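Local coordinates for CalS11 (Micromonospora echinospora, PDB 3TOS), which probably transfers a methyl group from S-adenosylmethionine to a hydroxyl oxygen, as a calicheamicin methyltransferase, and is captured here with the demethylated cofactor product, at residues V72-G77 and V104-F109; V78-H83 and F130-G135. All coordinates share one frame; numbering follows the deposited sequence.

Contact 1: residues V72-G77 and V104-F109. With SAH (S-adenosyl-L-homocysteine), chain O.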
ATOM      1  N   VAL B  72      29.034   6.644 -10.801  1.00  6.17           N
ATOM      2  CA  VAL B  72      30.160   6.193  -9.960  1.00  6.86           C
ATOM      3  C   VAL B  72      29.927   6.504  -8.493  1.00  7.65           C
ATOM      4  O   VAL B  72      29.003   7.212  -8.106  1.00  9.12           O
ATOM      5  CB  VAL B  72      31.507   6.808 -10.437  1.00  7.87           C
ATOM      6  CG1 VAL B  72      31.687   6.620 -11.980  1.00 11.06           C
ATOM      7  CG2 VAL B  72      31.543   8.297 -10.118  1.00  9.52           C
ATOM      8  N   ILE B  73      30.773   5.892  -7.673  1.00  8.06           N
ATOM      9  CA  ILE B  73      30.843   6.113  -6.212  1.00  7.86           C
ATOM     10  C   ILE B  73      32.147   6.862  -5.958  1.00  8.36           C
ATOM     11  O   ILE B  73      33.227   6.416  -6.421  1.00  8.84           O
ATOM     12  CB  ILE B  73      30.864   4.753  -5.429  1.00  9.20           C
ATOM     13  CG1 ILE B  73      29.542   4.021  -5.684  1.00 10.91           C
ATOM     14  CG2 ILE B  73      31.062   5.039  -3.909  1.00 11.07           C
ATOM     15  CD1 ILE B  73      29.583   2.544  -5.147  1.00 12.63           C
HETATM   16  N   MSE B  74      32.028   8.017  -5.293  1.00  8.32           N
HETATM   17  CA  MSE B  74      33.201   8.805  -4.891  1.00  8.32           C
HETATM   18  C   MSE B  74      33.267   8.962  -3.393  1.00  8.46           C
HETATM   19  O   MSE B  74      32.229   9.234  -2.770  1.00  8.65           O
HETATM   20  CB  MSE B  74      33.156  10.199  -5.534  1.00  8.67           C
HETATM   21  CG  MSE B  74      33.287  10.133  -7.052  1.00  9.91           C
HETATM   22 SE   MSE B  74      33.375  11.977  -7.690  0.63 12.29          SE
HETATM   23  CE  MSE B  74      33.950  11.489  -9.444  1.00 11.69           C
ATOM     24  N   GLU B  75      34.465   8.788  -2.795  1.00  7.86           N
ATOM     25  CA  GLU B  75      34.668   9.114  -1.375  1.00  8.40           C
ATOM     26  C   GLU B  75      35.702  10.198  -1.330  1.00  7.63           C
ATOM     27  O   GLU B  75      36.752  10.064  -1.944  1.00  9.75           O
ATOM     28  CB  GLU B  75      35.121   7.917  -0.523  1.00 10.35           C
ATOM     29  CG  GLU B  75      35.249   8.412   0.957  1.00 10.85           C
ATOM     30  CD  GLU B  75      35.606   7.318   1.924  1.00 11.42           C
ATOM     31  OE1 GLU B  75      36.478   6.461   1.587  1.00 11.85           O
ATOM     32  OE2 GLU B  75      35.049   7.335   3.023  1.00 10.81           O
ATOM     33  N   PHE B  76      35.380  11.297  -0.658  1.00  8.34           N
ATOM     34  CA  PHE B  76      36.342  12.369  -0.440  1.00  8.79           C
ATOM     35  C   PHE B  76      36.798  12.230   1.018  1.00  8.55           C
ATOM     36  O   PHE B  76      36.055  12.548   1.973  1.00  8.86           O
ATOM     37  CB  PHE B  76      35.676  13.718  -0.687  1.00  9.57           C
ATOM     38  CG  PHE B  76      34.887  13.739  -1.977  1.00  8.92           C
ATOM     39  CD1 PHE B  76      35.536  13.687  -3.214  1.00  7.89           C
ATOM     40  CD2 PHE B  76      33.482  13.777  -1.939  1.00  8.57           C
ATOM     41  CE1 PHE B  76      34.761  13.669  -4.432  1.00  8.59           C
ATOM     42  CE2 PHE B  76      32.721  13.705  -3.117  1.00  9.09           C
ATOM     43  CZ  PHE B  76      33.386  13.692  -4.380  1.00  8.17           C
ATOM     44  N   GLY B  77      38.024  11.737   1.187  1.00  8.27           N
ATOM     45  CA  GLY B  77      38.576  11.486   2.545  1.00  7.49           C
ATOM     46  C   GLY B  77      38.563   9.980   2.744  1.00  8.65           C
ATOM     47  O   GLY B  77      37.552   9.409   3.175  1.00 10.03           O
ATOM     48  N   VAL B 104      35.945   5.745  -6.729  1.00  9.89           N
ATOM     49  CA  VAL B 104      37.034   6.739  -6.847  1.00  8.26           C
ATOM     50  C   VAL B 104      37.246   7.313  -5.461  1.00  7.25           C
ATOM     51  O   VAL B 104      36.311   7.869  -4.859  1.00  9.74           O
ATOM     52  CB  VAL B 104      36.719   7.892  -7.854  1.00  9.24           C
ATOM     53  CG1 VAL B 104      37.942   8.671  -8.117  1.00 11.07           C
ATOM     54  CG2 VAL B 104      36.142   7.277  -9.159  1.00 10.72           C
ATOM     55  N   GLY B 105      38.453   7.137  -4.937  1.00  7.97           N
ATOM     56  CA  GLY B 105      38.777   7.650  -3.601  1.00  9.64           C
ATOM     57  C   GLY B 105      39.793   8.762  -3.692  1.00  8.77           C
ATOM     58  O   GLY B 105      40.818   8.627  -4.311  1.00 10.41           O
ATOM     59  N   PHE B 106      39.483   9.902  -3.089  1.00  7.89           N
ATOM     60  CA  PHE B 106      40.370  11.072  -3.133  1.00  7.70           C
ATOM     61  C   PHE B 106      40.924  11.348  -1.749  1.00  8.75           C
ATOM     62  O   PHE B 106      40.165  11.427  -0.761  1.00  9.21           O
ATOM     63  CB  PHE B 106      39.614  12.368  -3.577  1.00  8.41           C
ATOM     64  CG  PHE B 106      39.002  12.307  -4.940  1.00  9.59           C
ATOM     65  CD1 PHE B 106      37.755  11.696  -5.144  1.00  9.48           C
ATOM     66  CD2 PHE B 106      39.635  12.925  -6.035  1.00 10.56           C
ATOM     67  CE1 PHE B 106      37.168  11.676  -6.453  1.00  9.26           C
ATOM     68  CE2 PHE B 106      39.055  12.874  -7.326  1.00  9.75           C
ATOM     69  CZ  PHE B 106      37.842  12.253  -7.530  1.00  9.77           C
ATOM     70  N   ASP B 107      42.233  11.562  -1.649  1.00  9.04           N
ATOM     71  CA  ASP B 107      42.828  11.975  -0.381  1.00  8.53           C
ATOM     72  C   ASP B 107      44.213  12.522  -0.696  1.00 10.55           C
ATOM     73  O   ASP B 107      44.795  12.175  -1.738  1.00  9.90           O
ATOM     74  CB  ASP B 107      42.967  10.738   0.568  1.00 10.08           C
ATOM     75  CG  ASP B 107      42.987  11.106   2.019  1.00 10.81           C
ATOM     76  OD1 ASP B 107      43.878  11.888   2.468  1.00 12.77           O
ATOM     77  OD2 ASP B 107      42.125  10.608   2.745  1.00 11.04           O
ATOM     78  N   THR B 108      44.791  13.317   0.189  1.00 10.60           N
ATOM     79  CA  THR B 108      46.212  13.627   0.108  1.00 10.57           C
ATOM     80  C   THR B 108      47.032  12.386   0.459  1.00 10.14           C
ATOM     81  O   THR B 108      48.156  12.207  -0.050  1.00 11.54           O
ATOM     82  CB  THR B 108      46.616  14.689   1.142  1.00 11.45           C
ATOM     83  OG1 THR B 108      46.215  14.212   2.421  1.00 10.86           O
ATOM     84  CG2 THR B 108      45.940  16.060   0.878  1.00 11.80           C
ATOM     85  N   PHE B 109      46.447  11.530   1.313  1.00  8.79           N
ATOM     86  CA  PHE B 109      47.138  10.411   1.991  1.00  9.46           C
ATOM     87  C   PHE B 109      48.246  10.889   2.887  1.00 10.04           C
ATOM     88  O   PHE B 109      48.995  10.082   3.412  1.00 13.05           O
ATOM     89  CB  PHE B 109      47.550   9.299   1.010  1.00 11.18           C
ATOM     90  CG  PHE B 109      46.378   8.673   0.319  1.00 10.48           C
ATOM     91  CD1 PHE B 109      45.618   7.697   0.991  1.00 10.75           C
ATOM     92  CD2 PHE B 109      46.006   9.079  -0.988  1.00 11.01           C
ATOM     93  CE1 PHE B 109      44.525   7.096   0.350  1.00 11.83           C
ATOM     94  CE2 PHE B 109      44.929   8.486  -1.641  1.00 12.06           C
ATOM     95  CZ  PHE B 109      44.162   7.520  -0.959  1.00 11.56           C
TER
HETATM   96  N   SAH O 258      36.756   7.694   5.286  1.00  9.79           N
HETATM   97  CA  SAH O 258      37.848   7.346   6.252  1.00 10.23           C
HETATM   98  CB  SAH O 258      38.191   8.484   7.199  1.00  9.20           C
HETATM   99  CG  SAH O 258      38.787   9.699   6.458  1.00  9.29           C
HETATM  100  SD  SAH O 258      39.617  10.760   7.624  1.00 10.34           S
HETATM  101  C   SAH O 258      37.340   6.155   7.063  1.00 12.03           C
HETATM  102  O   SAH O 258      38.084   5.617   7.939  1.00 12.30           O
HETATM  103  OXT SAH O 258      36.254   5.622   6.805  1.00 11.85           O
HETATM  104  C5' SAH O 258      39.653  12.346   6.772  1.00  9.70           C
HETATM  105  C4' SAH O 258      40.504  12.346   5.457  1.00  9.00           C
HETATM  106  O4' SAH O 258      40.221  13.551   4.731  1.00  9.67           O
HETATM  107  C3' SAH O 258      41.998  12.392   5.811  1.00  9.51           C
HETATM  108  O3' SAH O 258      42.665  11.202   5.321  1.00 10.19           O
HETATM  109  C2' SAH O 258      42.461  13.680   5.153  1.00 10.52           C
HETATM  110  O2' SAH O 258      43.792  13.638   4.597  1.00 11.26           O
HETATM  111  C1' SAH O 258      41.396  13.884   4.050  1.00  9.10           C
HETATM  112  N9  SAH O 258      41.304  15.299   3.615  1.00  9.50           N
HETATM  113  C8  SAH O 258      40.915  16.376   4.347  1.00 11.22           C
HETATM  114  N7  SAH O 258      41.063  17.462   3.546  1.00 10.20           N
HETATM  115  C5  SAH O 258      41.548  17.091   2.343  1.00  9.83           C
HETATM  116  C6  SAH O 258      41.900  17.792   1.103  1.00  9.24           C
HETATM  117  N6  SAH O 258      41.823  19.141   1.040  1.00 12.05           N
HETATM  118  N1  SAH O 258      42.338  17.021   0.076  1.00 10.83           N
HETATM  119  C2  SAH O 258      42.426  15.660   0.168  1.00 10.60           C
HETATM  120  N3  SAH O 258      42.186  14.955   1.296  1.00 10.02           N
HETATM  121  C4  SAH O 258      41.685  15.661   2.371  1.00  9.51           C

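Contact 2: residues V78-H83 and F130-G135. With SAH (S-adenosyl-L-homocysteine), chain O.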
ATOM      1  N   VAL B  78      39.701   9.336   2.453  1.00  8.76           N
ATOM      2  CA  VAL B  78      39.792   7.870   2.392  1.00  9.19           C
ATOM      3  C   VAL B  78      40.541   7.327   3.592  1.00  8.49           C
ATOM      4  O   VAL B  78      40.174   6.275   4.097  1.00 10.44           O
ATOM      5  CB  VAL B  78      40.580   7.510   1.101  1.00  9.17           C
ATOM      6  CG1 VAL B  78      40.894   6.011   0.983  1.00  9.14           C
ATOM      7  CG2 VAL B  78      39.703   7.934  -0.127  1.00 11.58           C
ATOM      8  N   ARG B  79      41.595   8.000   4.039  1.00 10.29           N
ATOM      9  CA  ARG B  79      42.475   7.476   5.114  1.00 10.85           C
ATOM     10  C   ARG B  79      43.008   6.079   4.791  1.00 10.52           C
ATOM     11  O   ARG B  79      43.676   5.941   3.749  1.00 11.20           O
ATOM     12  CB  ARG B  79      41.822   7.541   6.516  1.00 11.50           C
ATOM     13  CG  ARG B  79      42.877   7.579   7.676  1.00 12.55           C
ATOM     14  CD  ARG B  79      42.139   7.476   8.985  1.00 14.92           C
ATOM     15  NE  ARG B  79      43.062   7.416  10.107  1.00 17.74           N
ATOM     16  CZ  ARG B  79      42.702   7.333  11.398  1.00 19.05           C
ATOM     17  NH1 ARG B  79      41.438   7.217  11.749  1.00 17.80           N
ATOM     18  NH2 ARG B  79      43.633   7.261  12.370  1.00 19.50           N
ATOM     19  N   PHE B  80      42.758   5.058   5.617  1.00 10.55           N
ATOM     20  CA  PHE B  80      43.283   3.709   5.290  1.00  9.45           C
ATOM     21  C   PHE B  80      42.367   2.960   4.288  1.00  9.68           C
ATOM     22  O   PHE B  80      42.727   1.871   3.809  1.00 10.30           O
ATOM     23  CB  PHE B  80      43.459   2.836   6.559  1.00 10.98           C
ATOM     24  CG  PHE B  80      44.458   3.393   7.522  1.00 10.72           C
ATOM     25  CD1 PHE B  80      45.813   3.270   7.222  1.00 10.85           C
ATOM     26  CD2 PHE B  80      44.081   3.989   8.714  1.00 10.67           C
ATOM     27  CE1 PHE B  80      46.791   3.715   8.071  1.00 12.06           C
ATOM     28  CE2 PHE B  80      45.082   4.481   9.630  1.00 12.01           C
ATOM     29  CZ  PHE B  80      46.453   4.368   9.263  1.00 11.42           C
ATOM     30  N   GLY B  81      41.174   3.499   4.003  1.00  9.30           N
ATOM     31  CA  GLY B  81      40.349   2.883   2.969  1.00 10.06           C
ATOM     32  C   GLY B  81      39.190   2.065   3.491  1.00  9.69           C
ATOM     33  O   GLY B  81      38.591   1.330   2.713  1.00 10.44           O
ATOM     34  N   ARG B  82      38.800   2.220   4.756  1.00  9.74           N
ATOM     35  CA  ARG B  82      37.670   1.454   5.296  1.00  9.65           C
ATOM     36  C   ARG B  82      36.464   1.386   4.368  1.00  9.29           C
ATOM     37  O   ARG B  82      35.907   0.312   4.095  1.00 10.57           O
ATOM     38  CB  ARG B  82      37.202   2.129   6.592  1.00  8.96           C
ATOM     39  CG  ARG B  82      35.957   1.409   7.177  1.00 10.50           C
ATOM     40  CD  ARG B  82      35.513   1.936   8.565  1.00  9.59           C
ATOM     41  NE  ARG B  82      35.272   3.386   8.533  1.00 11.42           N
ATOM     42  CZ  ARG B  82      34.663   4.086   9.495  1.00 12.34           C
ATOM     43  NH1 ARG B  82      34.162   3.469  10.569  1.00 12.81           N
ATOM     44  NH2 ARG B  82      34.470   5.410   9.334  1.00 14.61           N
ATOM     45  N   HIS B  83      36.004   2.558   3.934  1.00  8.70           N
ATOM     46  CA  HIS B  83      34.805   2.595   3.104  1.00  9.80           C
ATOM     47  C   HIS B  83      35.040   2.059   1.691  1.00 10.16           C
ATOM     48  O   HIS B  83      34.127   1.492   1.100  1.00  9.87           O
ATOM     49  CB  HIS B  83      34.250   4.020   3.029  1.00  9.72           C
ATOM     50  CG  HIS B  83      33.683   4.501   4.327  1.00  9.55           C
ATOM     51  ND1 HIS B  83      33.601   5.831   4.624  1.00 10.01           N
ATOM     52  CD2 HIS B  83      33.129   3.831   5.378  1.00  9.92           C
ATOM     53  CE1 HIS B  83      33.042   5.973   5.830  1.00 10.78           C
ATOM     54  NE2 HIS B  83      32.735   4.773   6.295  1.00 10.20           N
ATOM     55  N   PHE B 130      45.577  12.550  10.491  1.00 13.26           N
ATOM     56  CA  PHE B 130      45.073  11.478   9.651  1.00 12.28           C
ATOM     57  C   PHE B 130      46.029  10.998   8.540  1.00 11.58           C
ATOM     58  O   PHE B 130      45.614  10.202   7.679  1.00 13.39           O
ATOM     59  CB  PHE B 130      43.669  11.698   9.048  1.00 15.38           C
ATOM     60  CG  PHE B 130      42.571  11.910  10.041  1.00 17.64           C
ATOM     61  CD1 PHE B 130      42.223  10.933  10.955  1.00 19.39           C
ATOM     62  CD2 PHE B 130      41.827  13.072   9.987  1.00 17.65           C
ATOM     63  CE1 PHE B 130      41.201  11.143  11.876  1.00 19.65           C
ATOM     64  CE2 PHE B 130      40.797  13.298  10.882  1.00 18.40           C
ATOM     65  CZ  PHE B 130      40.469  12.308  11.835  1.00 18.28           C
ATOM     66  N   ALA B 131      47.279  11.472   8.535  1.00 12.24           N
ATOM     67  CA  ALA B 131      48.292  10.972   7.603  1.00 12.96           C
ATOM     68  C   ALA B 131      48.360   9.430   7.676  1.00 13.52           C
ATOM     69  O   ALA B 131      48.271   8.850   8.768  1.00 15.22           O
ATOM     70  CB  ALA B 131      49.646  11.506   7.930  1.00 11.34           C
ATOM     71  N   VAL B 132      48.542   8.781   6.521  1.00 13.03           N
ATOM     72  CA  VAL B 132      48.824   7.383   6.510  1.00 13.90           C
ATOM     73  C   VAL B 132      50.265   7.223   5.979  1.00 12.72           C
ATOM     74  O   VAL B 132      50.847   8.158   5.453  1.00 11.76           O
ATOM     75  CB  VAL B 132      47.777   6.610   5.660  1.00 13.29           C
ATOM     76  CG1 VAL B 132      46.364   6.835   6.269  1.00 13.89           C
ATOM     77  CG2 VAL B 132      47.781   7.074   4.225  1.00 12.35           C
ATOM     78  N   PRO B 133      50.852   6.030   6.147  1.00 13.99           N
ATOM     79  CA  PRO B 133      52.283   5.925   5.886  1.00 13.28           C
ATOM     80  C   PRO B 133      52.683   6.194   4.459  1.00 14.95           C
ATOM     81  O   PRO B 133      51.869   5.961   3.521  1.00 14.32           O
ATOM     82  CB  PRO B 133      52.549   4.444   6.175  1.00 13.04           C
ATOM     83  CG  PRO B 133      51.557   4.055   7.199  1.00 14.75           C
ATOM     84  CD  PRO B 133      50.305   4.832   6.835  1.00 13.52           C
ATOM     85  N   GLY B 134      53.926   6.646   4.267  1.00 14.64           N
ATOM     86  CA  GLY B 134      54.508   6.626   2.927  1.00 14.70           C
ATOM     87  C   GLY B 134      54.348   5.313   2.188  1.00 15.27           C
ATOM     88  O   GLY B 134      54.609   4.245   2.755  1.00 15.68           O
ATOM     89  N   GLY B 135      53.851   5.399   0.942  1.00 15.04           N
ATOM     90  CA  GLY B 135      53.636   4.223   0.151  1.00 14.51           C
ATOM     91  C   GLY B 135      52.274   3.593   0.375  1.00 11.73           C
ATOM     92  O   GLY B 135      51.992   2.598  -0.242  1.00 11.63           O
TER
HETATM   93  N   SAH O 258      36.756   7.694   5.286  1.00  9.79           N
HETATM   94  CA  SAH O 258      37.848   7.346   6.252  1.00 10.23           C
HETATM   95  CB  SAH O 258      38.191   8.484   7.199  1.00  9.20           C
HETATM   96  CG  SAH O 258      38.787   9.699   6.458  1.00  9.29           C
HETATM   97  SD  SAH O 258      39.617  10.760   7.624  1.00 10.34           S
HETATM   98  C   SAH O 258      37.340   6.155   7.063  1.00 12.03           C
HETATM   99  O   SAH O 258      38.084   5.617   7.939  1.00 12.30           O
HETATM  100  OXT SAH O 258      36.254   5.622   6.805  1.00 11.85           O
HETATM  101  C5' SAH O 258      39.653  12.346   6.772  1.00  9.70           C
HETATM  102  C4' SAH O 258      40.504  12.346   5.457  1.00  9.00           C
HETATM  103  O4' SAH O 258      40.221  13.551   4.731  1.00  9.67           O
HETATM  104  C3' SAH O 258      41.998  12.392   5.811  1.00  9.51           C
HETATM  105  O3' SAH O 258      42.665  11.202   5.321  1.00 10.19           O
HETATM  106  C2' SAH O 258      42.461  13.680   5.153  1.00 10.52           C
HETATM  107  O2' SAH O 258      43.792  13.638   4.597  1.00 11.26           O
HETATM  108  C1' SAH O 258      41.396  13.884   4.050  1.00  9.10           C
HETATM  109  N9  SAH O 258      41.304  15.299   3.615  1.00  9.50           N
HETATM  110  C8  SAH O 258      40.915  16.376   4.347  1.00 11.22           C
HETATM  111  N7  SAH O 258      41.063  17.462   3.546  1.00 10.20           N
HETATM  112  C5  SAH O 258      41.548  17.091   2.343  1.00  9.83           C
HETATM  113  C6  SAH O 258      41.900  17.792   1.103  1.00  9.24           C
HETATM  114  N6  SAH O 258      41.823  19.141   1.040  1.00 12.05           N
HETATM  115  N1  SAH O 258      42.338  17.021   0.076  1.00 10.83           N
HETATM  116  C2  SAH O 258      42.426  15.660   0.168  1.00 10.60           C
HETATM  117  N3  SAH O 258      42.186  14.955   1.296  1.00 10.02           N
HETATM  118  C4  SAH O 258      41.685  15.661   2.371  1.00  9.51           C
HETATM  119  O   HOH W   1      45.797   8.000  10.239  1.00 19.76           O

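Contact 1: residues V72-G77 and V104-F109
Phe76 and Phe106 lie side by side on one face of two neighbouring parallel strands, the side chains pointing the same way, with ring planes 32° apart and centroids 5.5 Å from each other. The rings meet obliquely, Phe76 CD1 coming to 3.6 Å from Phe106 CD1. On the same face the selenomethionine Met74 adds a Met-aromatic contact: its chain, extended beyond CG (chi2 -175°), carries SE to 4.0 Å from Phe106 CE1, well off the ring normal. Met74 also runs alongside Val104, and helix 167-177 covers this face through Val167, Thr170, Val171 and Tyr174. Beneath the rings the backbones alternate as donor and acceptor: Val104 N to Ile73 O, Glu75 N to Val104 O, Phe106 N to Glu75 O and Gly77 N to Phe106 O, the third nearly straight at 169°.

At the C-terminal ends the contact turns polar. The Asp107 carboxylate grips both ribose hydroxyls of S-adenosyl-L-homocysteine, SAH O2' reaching Asp107 OD1 at 2.8 Å and SAH O3' reaching Asp107 OD2 at 2.7 Å. OD1 also accepts from Phe109 N, closing an Asx turn, and OD2 from the backbone N of Val78 and Arg79, which fixes the carboxylate's rotation. An alanine at Asp107 is likely to leave both hydroxyls and these three amides without their acceptor. Gly77 O takes the ligand's amino group, SAH N, at 2.8 Å. Glu75 OE2, hydrogen-bonded to His83, lies 2.9 Å from that same SAH N. A glycine just after the first strand, and an acid at the end of the second that binds the ribose, are hallmarks of the Rossmann-like class I methyltransferase cofactor site.

Contact 2: residues V78-H83 and F130-G135
With CG anti to the backbone N (chi1 -156°) and the chain extended from there to NE, Arg79 reaches across to Phe130. The two side chains cross at about a right angle. Phe130 CD1 sits over the centre of the guanidinium face, 3.7 Å from Arg79 CZ, while the guanidinium lies at the edge of the phenyl ring; the planes are 64° apart, so the groups do not stack. In the guanidinium plane a water accepts from Arg79 NE at 2.8 Å and donates to Ala131 O, bridging the segments. Val132 makes the apolar half: CG1 stands over the Phe80 ring, 3.8 Å from its centroid and 18° off the normal, a CH-pi contact, and Pro133 CD approaches Phe80 CE1 obliquely.

One face of Phe130 meets the cofactor sulfur, with SAH SD 4.0 Å from Phe130 CG, and the residue also touches the bound glutamic acid. At the carboxylate end of the ligand, Arg82 NE and NH2 both donate to SAH OXT, the former at 3.0 Å, and that oxygen lies over the His83 ring.

Residues 78-81 form a type II' turn between strand 72-76 and helix 82-94, with Gly81 as N-cap; residues 130-135 lead into helix 136-148, whose Tyr136 meets Phe80 edge-to-face, while Pro36 of the second subunit packs on Phe80.

In the fold
From the N terminus, strand 72-76 comes first and runs through the turn at 78-81 into helix 82-94; the chain then returns as strand 103-107, and contact 1 closes this beta-alpha-beta crossover between neighbouring parallel strands, with strand 160-164 beyond the second. Contact 2 closes a longer loop, from the turn at 78-81 to the segment before helix 136-148. The segments alternate along the chain, so the two closures cross rather than nest. Their centres are 11 Å apart, and they touch directly: Phe109 O packs against Val132 CG2, and Val78 CG2 against Phe106 N. Together they tie the buried parallel strands to the loops above their C-terminal ends, with S-adenosyl-L-homocysteine contacting both.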